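Local coordinates for protein flap endonuclease 1 (Sulfolobus solfataricus, PDB 2IZO) that cuts the 5' flap from displaced DNA strands during replication and repair, probably with the help of bound magnesium ions, kinking the DNA to direct the cleavage, at residues L11-L16 and I202-I207; K19-D24 and E68-I73; R61-L66 and E324-A329. One frame throughout, in Å; residues are numbered along the deposited sequence.

Contact 1 (L11-L16 and I202-I207); sequences LSFSEL and IKPELI
P204 lies over one face of the F13 ring, the flat partner in this contact. CG of P204 sits 3.5 Å above the plane of the F13 ring, 22° off the normal at the centroid and shifted toward the rim, which makes this a CH-pi contact. Around that rim CZ of F13 comes nearest, 3.6 Å from P204 CG. The ring is carried there because F13 CG stands beside the backbone N, opposite the carbonyl carbon (chi1 -75°), and the two side chains meet at about a right angle.

The proline is used twice. CD2 of L11 reaches CB of P204 at 3.6 Å and CB of L206 at 3.8 Å, so a single methyl branch bridges the two residues. A backbone bond fixes the pairing: L11 N donates to P204 O at 3.2 Å with a nearly straight N-H (162°), although the donor stands above the carbonyl plane. E205 points the other way and forms a salt bridge with R183.

In the sheet, at whose border this contact joins the N-domain to the I-domain, 205-208 runs antiparallel between 9-10 and 180-183. L206 pairs with R9 through the backbone, and the L11 bond carries this pairing on just beyond 9-10. The chain then turns into the short, weakly bonded helix 13-16, where F13 also packs on E68 at the end of helix 53-68.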
loop_
_atom_site.group_PDB
_atom_site.type_symbol
_atom_site.label_atom_id
_atom_site.label_comp_id
_atom_site.label_asym_id
_atom_site.label_seq_id
_atom_site.Cartn_x
_atom_site.Cartn_y
_atom_site.Cartn_z
ATOM N N LEU A 11 -9.867 -2.202 21.057
ATOM C CA LEU A 11 -8.924 -1.378 20.322
ATOM C C LEU A 11 -8.885 -1.775 18.861
ATOM O O LEU A 11 -8.905 -2.959 18.524
ATOM C CB LEU A 11 -7.525 -1.406 20.956
ATOM C CG LEU A 11 -6.505 -2.510 20.665
ATOM C CD1 LEU A 11 -5.109 -2.011 20.993
ATOM C CD2 LEU A 11 -6.814 -3.780 21.431
ATOM N N SER A 12 -8.855 -0.761 18.002
ATOM C CA SER A 12 -8.716 -0.967 16.571
ATOM C C SER A 12 -7.290 -1.402 16.279
ATOM O O SER A 12 -6.367 -1.103 17.048
ATOM C CB SER A 12 -9.043 0.317 15.806
ATOM O OG SER A 12 -8.086 1.330 16.077
ATOM N N PHE A 13 -7.117 -2.110 15.169
ATOM C CA PHE A 13 -5.802 -2.538 14.731
ATOM C C PHE A 13 -4.913 -1.338 14.405
ATOM O O PHE A 13 -3.685 -1.462 14.354
ATOM C CB PHE A 13 -5.929 -3.444 13.519
ATOM C CG PHE A 13 -6.401 -4.837 13.840
ATOM C CD1 PHE A 13 -5.588 -5.721 14.548
ATOM C CD2 PHE A 13 -7.644 -5.278 13.398
ATOM C CE1 PHE A 13 -6.012 -7.014 14.827
ATOM C CE2 PHE A 13 -8.079 -6.570 13.675
ATOM C CZ PHE A 13 -7.260 -7.440 14.391
ATOM N N SER A 14 -5.545 -0.182 14.186
ATOM C CA SER A 14 -4.840 1.086 13.996
ATOM C C SER A 14 -3.894 1.383 15.160
ATOM O O SER A 14 -2.707 1.642 14.948
ATOM C CB SER A 14 -5.833 2.239 13.816
ATOM O OG SER A 14 -6.431 2.209 12.531
ATOM N N GLU A 15 -4.420 1.327 16.383
ATOM C CA GLU A 15 -3.627 1.599 17.580
ATOM C C GLU A 15 -2.611 0.492 17.850
ATOM O O GLU A 15 -1.598 0.719 18.510
ATOM C CB GLU A 15 -4.532 1.810 18.791
ATOM N N LEU A 16 -2.880 -0.695 17.318
ATOM C CA LEU A 16 -2.029 -1.859 17.551
ATOM C C LEU A 16 -0.922 -2.001 16.498
ATOM O O LEU A 16 0.009 -2.788 16.666
ATOM C CB LEU A 16 -2.899 -3.121 17.618
ATOM C CG LEU A 16 -2.437 -4.347 18.412
ATOM C CD1 LEU A 16 -1.897 -3.986 19.792
ATOM C CD2 LEU A 16 -3.595 -5.319 18.532
ATOM N N ILE A 202 -15.898 -10.067 16.183
ATOM C CA ILE A 202 -14.888 -10.184 17.245
ATOM C C ILE A 202 -13.665 -9.300 16.975
ATOM O O ILE A 202 -12.862 -9.568 16.072
ATOM C CB ILE A 202 -14.489 -11.663 17.538
ATOM C CG1 ILE A 202 -15.727 -12.484 17.920
ATOM C CG2 ILE A 202 -13.463 -11.737 18.671
ATOM C CD1 ILE A 202 -15.576 -13.986 17.711
ATOM N N LYS A 203 -13.556 -8.240 17.776
ATOM C CA LYS A 203 -12.492 -7.245 17.672
ATOM C C LYS A 203 -11.482 -7.428 18.807
ATOM O O LYS A 203 -11.816 -8.013 19.838
ATOM C CB LYS A 203 -13.091 -5.832 17.732
ATOM C CG LYS A 203 -14.014 -5.477 16.564
ATOM C CD LYS A 203 -14.593 -4.076 16.722
ATOM C CE LYS A 203 -15.594 -3.753 15.623
ATOM N NZ LYS A 203 -16.041 -2.331 15.672
ATOM N N PRO A 204 -10.241 -6.931 18.627
ATOM C CA PRO A 204 -9.262 -6.997 19.714
ATOM C C PRO A 204 -9.736 -6.255 20.962
ATOM O O PRO A 204 -10.490 -5.285 20.867
ATOM C CB PRO A 204 -8.034 -6.297 19.130
ATOM C CG PRO A 204 -8.215 -6.348 17.675
ATOM C CD PRO A 204 -9.681 -6.293 17.425
ATOM N N GLU A 205 -9.284 -6.718 22.120
ATOM C CA GLU A 205 -9.733 -6.197 23.401
ATOM C C GLU A 205 -8.527 -5.906 24.278
ATOM O O GLU A 205 -7.639 -6.744 24.414
ATOM C CB GLU A 205 -10.651 -7.224 24.064
ATOM C CG GLU A 205 -11.089 -6.900 25.478
ATOM C CD GLU A 205 -12.037 -7.946 26.032
ATOM O OE1 GLU A 205 -11.709 -8.548 27.082
ATOM O OE2 GLU A 205 -13.103 -8.175 25.410
ATOM N N LEU A 206 -8.498 -4.714 24.864
ATOM C CA LEU A 206 -7.365 -4.297 25.686
ATOM C C LEU A 206 -7.732 -4.105 27.150
ATOM O O LEU A 206 -8.733 -3.467 27.477
ATOM C CB LEU A 206 -6.727 -3.020 25.131
ATOM C CG LEU A 206 -5.555 -2.394 25.898
ATOM C CD1 LEU A 206 -4.360 -3.346 26.011
ATOM C CD2 LEU A 206 -5.135 -1.097 25.234
ATOM N N ILE A 207 -6.897 -4.672 28.014
ATOM C CA ILE A 207 -6.985 -4.500 29.452
ATOM C C ILE A 207 -5.663 -3.897 29.906
ATOM O O ILE A 207 -4.603 -4.510 29.725
ATOM C CB ILE A 207 -7.215 -5.858 30.157
ATOM C CG1 ILE A 207 -8.623 -6.375 29.869
ATOM C CG2 ILE A 207 -6.992 -5.745 31.667
ATOM C CD1 ILE A 207 -8.779 -7.860 30.046
#

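Contact 2 (K19-D24 and E68-I73)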
loop_
_atom_site.group_PDB
_atom_site.type_symbol
_atom_site.label_atom_id
_atom_site.label_comp_id
_atom_site.label_asym_id
_atom_site.label_seq_id
_atom_site.Cartn_x
_atom_site.Cartn_y
_atom_site.Cartn_z
ATOM N N LYS A 19 3.404 -2.765 16.719
ATOM C CA LYS A 19 3.565 -3.178 18.114
ATOM C C LYS A 19 3.936 -4.649 18.282
ATOM O O LYS A 19 3.297 -5.541 17.713
ATOM C CB LYS A 19 2.304 -2.858 18.920
ATOM C CG LYS A 19 1.921 -1.390 18.883
ATOM C CD LYS A 19 0.925 -1.039 19.958
ATOM C CE LYS A 19 0.897 0.461 20.222
ATOM N NZ LYS A 19 2.235 1.026 20.557
ATOM N N ARG A 20 4.982 -4.882 19.071
ATOM C CA ARG A 20 5.399 -6.229 19.444
ATOM C C ARG A 20 4.451 -6.783 20.501
ATOM O O ARG A 20 4.143 -6.112 21.491
ATOM C CB ARG A 20 6.835 -6.227 19.971
ATOM C CG ARG A 20 7.883 -5.887 18.932
ATOM C CD ARG A 20 9.237 -5.677 19.590
ATOM N NE ARG A 20 10.318 -5.589 18.613
ATOM C CZ ARG A 20 10.877 -6.641 18.018
ATOM N NH1 ARG A 20 10.458 -7.873 18.292
ATOM N NH2 ARG A 20 11.858 -6.465 17.141
ATOM N N VAL A 21 3.986 -8.007 20.286
ATOM C CA VAL A 21 3.016 -8.619 21.186
ATOM C C VAL A 21 3.498 -9.989 21.670
ATOM O O VAL A 21 3.874 -10.845 20.871
ATOM C CB VAL A 21 1.604 -8.686 20.535
ATOM C CG1 VAL A 21 0.692 -9.615 21.294
ATOM C CG2 VAL A 21 0.980 -7.298 20.479
ATOM N N SER A 22 3.494 -10.166 22.988
ATOM C CA SER A 22 3.878 -11.422 23.626
ATOM C C SER A 22 2.718 -12.418 23.681
ATOM O O SER A 22 2.024 -12.532 24.697
ATOM C CB SER A 22 4.398 -11.150 25.039
ATOM O OG SER A 22 5.776 -10.844 25.024
ATOM N N ILE A 23 2.519 -13.140 22.583
ATOM C CA ILE A 23 1.468 -14.149 22.493
ATOM C C ILE A 23 1.897 -15.413 23.230
ATOM O O ILE A 23 3.028 -15.878 23.072
ATOM C CB ILE A 23 1.148 -14.497 21.021
ATOM C CG1 ILE A 23 0.858 -13.225 20.221
ATOM C CG2 ILE A 23 -0.032 -15.478 20.935
ATOM C CD1 ILE A 23 1.013 -13.386 18.729
ATOM N N ASP A 24 0.997 -15.960 24.042
ATOM C CA ASP A 24 1.246 -17.255 24.664
ATOM C C ASP A 24 1.116 -18.348 23.614
ATOM O O ASP A 24 0.100 -18.438 22.921
ATOM C CB ASP A 24 0.282 -17.520 25.821
ATOM C CG ASP A 24 0.577 -18.832 26.538
ATOM O OD1 ASP A 24 1.746 -19.274 26.533
ATOM O OD2 ASP A 24 -0.358 -19.423 27.117
ATOM N N GLU A 68 -1.652 -6.697 9.530
ATOM C CA GLU A 68 -2.261 -5.599 10.268
ATOM C C GLU A 68 -1.227 -4.705 10.975
ATOM O O GLU A 68 -1.551 -3.591 11.401
ATOM C CB GLU A 68 -3.285 -6.137 11.266
ATOM C CG GLU A 68 -4.524 -5.281 11.345
ATOM C CD GLU A 68 -5.630 -5.723 10.402
ATOM O OE1 GLU A 68 -6.169 -6.836 10.593
ATOM O OE2 GLU A 68 -5.977 -4.947 9.481
ATOM N N GLY A 69 0.004 -5.203 11.098
ATOM C CA GLY A 69 1.117 -4.428 11.650
ATOM C C GLY A 69 1.648 -4.910 12.990
ATOM O O GLY A 69 2.603 -4.339 13.529
ATOM N N VAL A 70 1.028 -5.954 13.529
ATOM C CA VAL A 70 1.429 -6.513 14.815
ATOM C C VAL A 70 2.616 -7.447 14.612
ATOM O O VAL A 70 2.545 -8.375 13.806
ATOM C CB VAL A 70 0.272 -7.304 15.482
ATOM C CG1 VAL A 70 0.698 -7.847 16.841
ATOM C CG2 VAL A 70 -0.977 -6.444 15.614
ATOM N N ILE A 71 3.707 -7.195 15.328
ATOM C CA ILE A 71 4.826 -8.132 15.340
ATOM C C ILE A 71 4.573 -9.171 16.433
ATOM O O ILE A 71 4.541 -8.838 17.620
ATOM C CB ILE A 71 6.195 -7.438 15.524
ATOM C CG1 ILE A 71 6.461 -6.472 14.363
ATOM C CG2 ILE A 71 7.314 -8.484 15.633
ATOM C CD1 ILE A 71 7.763 -5.683 14.479
ATOM N N PRO A 72 4.373 -10.435 16.028
ATOM C CA PRO A 72 4.002 -11.486 16.959
ATOM C C PRO A 72 5.203 -12.215 17.554
ATOM O O PRO A 72 6.127 -12.596 16.834
ATOM C CB PRO A 72 3.178 -12.438 16.087
ATOM C CG PRO A 72 3.578 -12.142 14.659
ATOM C CD PRO A 72 4.482 -10.947 14.651
ATOM N N ILE A 73 5.186 -12.391 18.868
ATOM C CA ILE A 73 6.172 -13.219 19.544
ATOM C C ILE A 73 5.430 -14.336 20.268
ATOM O O ILE A 73 4.643 -14.083 21.186
ATOM C CB ILE A 73 7.028 -12.408 20.539
ATOM C CG1 ILE A 73 7.786 -11.297 19.811
ATOM C CG2 ILE A 73 7.995 -13.321 21.281
ATOM C CD1 ILE A 73 8.168 -10.126 20.696
#
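Strands 19-24 and 70-73 run parallel, their axes 4.7 Å apart at closest and 28° askew, with V21 at the centre: its N donates to I71 O at 2.8 Å and its O receives I73 N at 2.9 Å. I71 N bonds to K19 O, and I23 N bonds weakly to I73 O. P72, lacking an N-H, costs this ladder nothing.

On the face of R20 and I73, the arginine lies alongside I71, CG of R20 4.1 Å from CB of I71. With R20 CG beside the backbone N, anti to the carbonyl carbon (chi1 -67°), the extended chain carries NH1 to 4.0 Å from CD1 of I73, which sits at the guanidinium's edge, near its plane; R20 also makes a weak, long ion pair with D295. On the other face CG2 of V21 meets CG1 of V70 at 3.7 Å. I23 runs beside P72, its CD1 3.5 Å from P72 CB.

G69 closes helix 53-68 in a Schellman motif. Two parallel strands joined through helices 25-34 and 53-68 form a beta-alpha-beta arrangement, as expected of a PIN-type nuclease domain. The first strand ends at D24, predicted to bind magnesium with D77, E149 and E151.

Contact 3 (R61-L66 and E324-A329)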
loop_
_atom_site.group_PDB
_atom_site.type_symbol
_atom_site.label_atom_id
_atom_site.label_comp_id
_atom_site.label_asym_id
_atom_site.label_seq_id
_atom_site.Cartn_x
_atom_site.Cartn_y
_atom_site.Cartn_z
ATOM N N ARG A 61 -3.513 -17.311 10.422
ATOM C CA ARG A 61 -3.813 -16.243 11.384
ATOM C C ARG A 61 -2.623 -15.325 11.681
ATOM O O ARG A 61 -2.810 -14.137 11.949
ATOM C CB ARG A 61 -4.388 -16.817 12.676
ATOM N N THR A 62 -1.411 -15.874 11.637
ATOM C CA THR A 62 -0.196 -15.092 11.888
ATOM C C THR A 62 0.072 -14.094 10.758
ATOM O O THR A 62 0.507 -12.969 11.012
ATOM C CB THR A 62 1.034 -15.998 12.120
ATOM O OG1 THR A 62 0.760 -16.912 13.191
ATOM C CG2 THR A 62 2.256 -15.175 12.482
ATOM N N ILE A 63 -0.191 -14.504 9.519
ATOM C CA ILE A 63 -0.120 -13.584 8.383
ATOM C C ILE A 63 -1.164 -12.481 8.570
ATOM O O ILE A 63 -0.854 -11.300 8.422
ATOM C CB ILE A 63 -0.303 -14.301 7.014
ATOM C CG1 ILE A 63 0.796 -15.350 6.803
ATOM C CG2 ILE A 63 -0.297 -13.285 5.863
ATOM C CD1 ILE A 63 0.512 -16.348 5.691
ATOM N N ASN A 64 -2.387 -12.878 8.921
ATOM C CA ASN A 64 -3.461 -11.931 9.225
ATOM C C ASN A 64 -3.035 -10.903 10.267
ATOM O O ASN A 64 -3.357 -9.722 10.141
ATOM C CB ASN A 64 -4.723 -12.667 9.692
ATOM C CG ASN A 64 -5.392 -13.464 8.577
ATOM O OD1 ASN A 64 -5.121 -13.254 7.393
ATOM N ND2 ASN A 64 -6.271 -14.384 8.957
ATOM N N ILE A 65 -2.301 -11.369 11.281
ATOM C CA ILE A 65 -1.740 -10.525 12.343
ATOM C C ILE A 65 -0.662 -9.565 11.809
ATOM O O ILE A 65 -0.708 -8.362 12.085
ATOM C CB ILE A 65 -1.192 -11.400 13.519
ATOM C CG1 ILE A 65 -2.341 -11.848 14.431
ATOM C CG2 ILE A 65 -0.131 -10.661 14.332
ATOM C CD1 ILE A 65 -1.977 -12.958 15.423
ATOM N N LEU A 66 0.284 -10.107 11.040
ATOM C CA LEU A 66 1.398 -9.337 10.478
ATOM C C LEU A 66 0.952 -8.324 9.427
ATOM O O LEU A 66 1.539 -7.246 9.314
ATOM C CB LEU A 66 2.451 -10.275 9.875
ATOM C CG LEU A 66 3.503 -10.892 10.799
ATOM C CD1 LEU A 66 3.943 -12.244 10.270
ATOM C CD2 LEU A 66 4.699 -9.966 10.974
ATOM N N GLU A 324 3.591 -15.825 -0.140
ATOM C CA GLU A 324 3.980 -14.629 -0.873
ATOM C C GLU A 324 3.569 -13.369 -0.118
ATOM O O GLU A 324 4.343 -12.413 -0.038
ATOM C CB GLU A 324 3.376 -14.639 -2.279
ATOM C CG GLU A 324 4.157 -13.815 -3.295
ATOM C CD GLU A 324 3.740 -14.095 -4.727
ATOM O OE1 GLU A 324 2.521 -14.170 -5.000
ATOM O OE2 GLU A 324 4.635 -14.233 -5.586
ATOM N N ARG A 325 2.362 -13.371 0.444
ATOM C CA ARG A 325 1.906 -12.230 1.240
ATOM C C ARG A 325 2.492 -12.210 2.655
ATOM O O ARG A 325 2.424 -11.185 3.335
ATOM C CB ARG A 325 0.373 -12.088 1.250
ATOM C CG ARG A 325 -0.410 -13.296 1.736
ATOM C CD ARG A 325 -1.818 -12.891 2.155
ATOM N NE ARG A 325 -2.767 -13.999 2.061
ATOM C CZ ARG A 325 -3.977 -14.011 2.618
ATOM N NH1 ARG A 325 -4.401 -12.973 3.332
ATOM N NH2 ARG A 325 -4.762 -15.069 2.466
ATOM N N LEU A 326 3.066 -13.335 3.087
ATOM C CA LEU A 326 3.763 -13.404 4.374
ATOM C C LEU A 326 4.962 -12.462 4.376
ATOM O O LEU A 326 4.989 -11.490 5.130
ATOM C CB LEU A 326 4.198 -14.841 4.707
ATOM C CG LEU A 326 5.154 -15.069 5.892
ATOM C CD1 LEU A 326 4.531 -14.663 7.231
ATOM C CD2 LEU A 326 5.624 -16.514 5.942
ATOM N N THR A 327 5.938 -12.750 3.517
ATOM C CA THR A 327 7.126 -11.908 3.370
ATOM C C THR A 327 6.767 -10.476 2.957
ATOM O O THR A 327 7.435 -9.523 3.364
ATOM C CB THR A 327 8.175 -12.532 2.400
ATOM O OG1 THR A 327 9.231 -11.593 2.153
ATOM C CG2 THR A 327 7.538 -12.941 1.072
ATOM N N LYS A 328 5.701 -10.339 2.167
ATOM C CA LYS A 328 5.187 -9.032 1.754
ATOM C C LYS A 328 4.609 -8.238 2.926
ATOM O O LYS A 328 4.644 -7.008 2.917
ATOM C CB LYS A 328 4.147 -9.189 0.656
ATOM N N ALA A 329 4.081 -8.943 3.926
ATOM C CA ALA A 329 3.528 -8.299 5.118
ATOM C C ALA A 329 4.620 -7.828 6.075
ATOM O O ALA A 329 4.424 -6.863 6.816
ATOM C CB ALA A 329 2.563 -9.228 5.835
#
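OG1 of T62 is gripped by two groups, L58 O and the hydroxyl of Y74, directly beside I63, which touches L326 across the seam. CG1 of I63 meets CD1 of L326 at 3.8 Å, the side chains crossing at about a right angle, while CG2 of I63 rests against CD of R325 at 4.0 Å. R325 reaches this branch with its CG set between the backbone N and the carbonyl carbon (chi1 57°) and the rest of the chain extended. CD1 of L326 is shared, since CD1 of L66 lies 3.9 Å from it. CB of A329 faces CB of L66 at 4.2 Å. Cutting I63 back to an alanine would probably open a gap beside L326 and let the aliphatic stem of R325 swing more freely.

N64 OD1 and R325 NH1 are 4.1 Å apart, too far for a hydrogen bond, the amide and guanidinium planes turned 53°. The seam joins helix 53-68 of the N-domain to helix 316-337 near the C-terminal end; the axes of segments 61-66 and 324-329 pass 9.2 Å apart, 32° from parallel. With N64 and R325 at its exposed border, cohesion rests on van der Waals contact and burial of apolar surface.

In the fold
Contact 2 lies nearest the centre of the chain, between two inner strands of the sheet; contacts 1 and 3 are also largely buried but sit farther out, the latter bordered by exposed polar residues. Their chemistry follows: a backbone ladder in contact 2, one backbone bond plus ring and methyl packing in contact 1 near the sheet's border, and apolar side chains with the aliphatic stem of R325 between the helices of contact 3. Contacts 1 and 2 belong to one sheet and meet where L16 packs on V70. Contacts 2 and 3 share the unit of helix 53-68 and strand 70-76, with P72 lying against T62, I65 and L66. Contacts 1 and 3 do not touch.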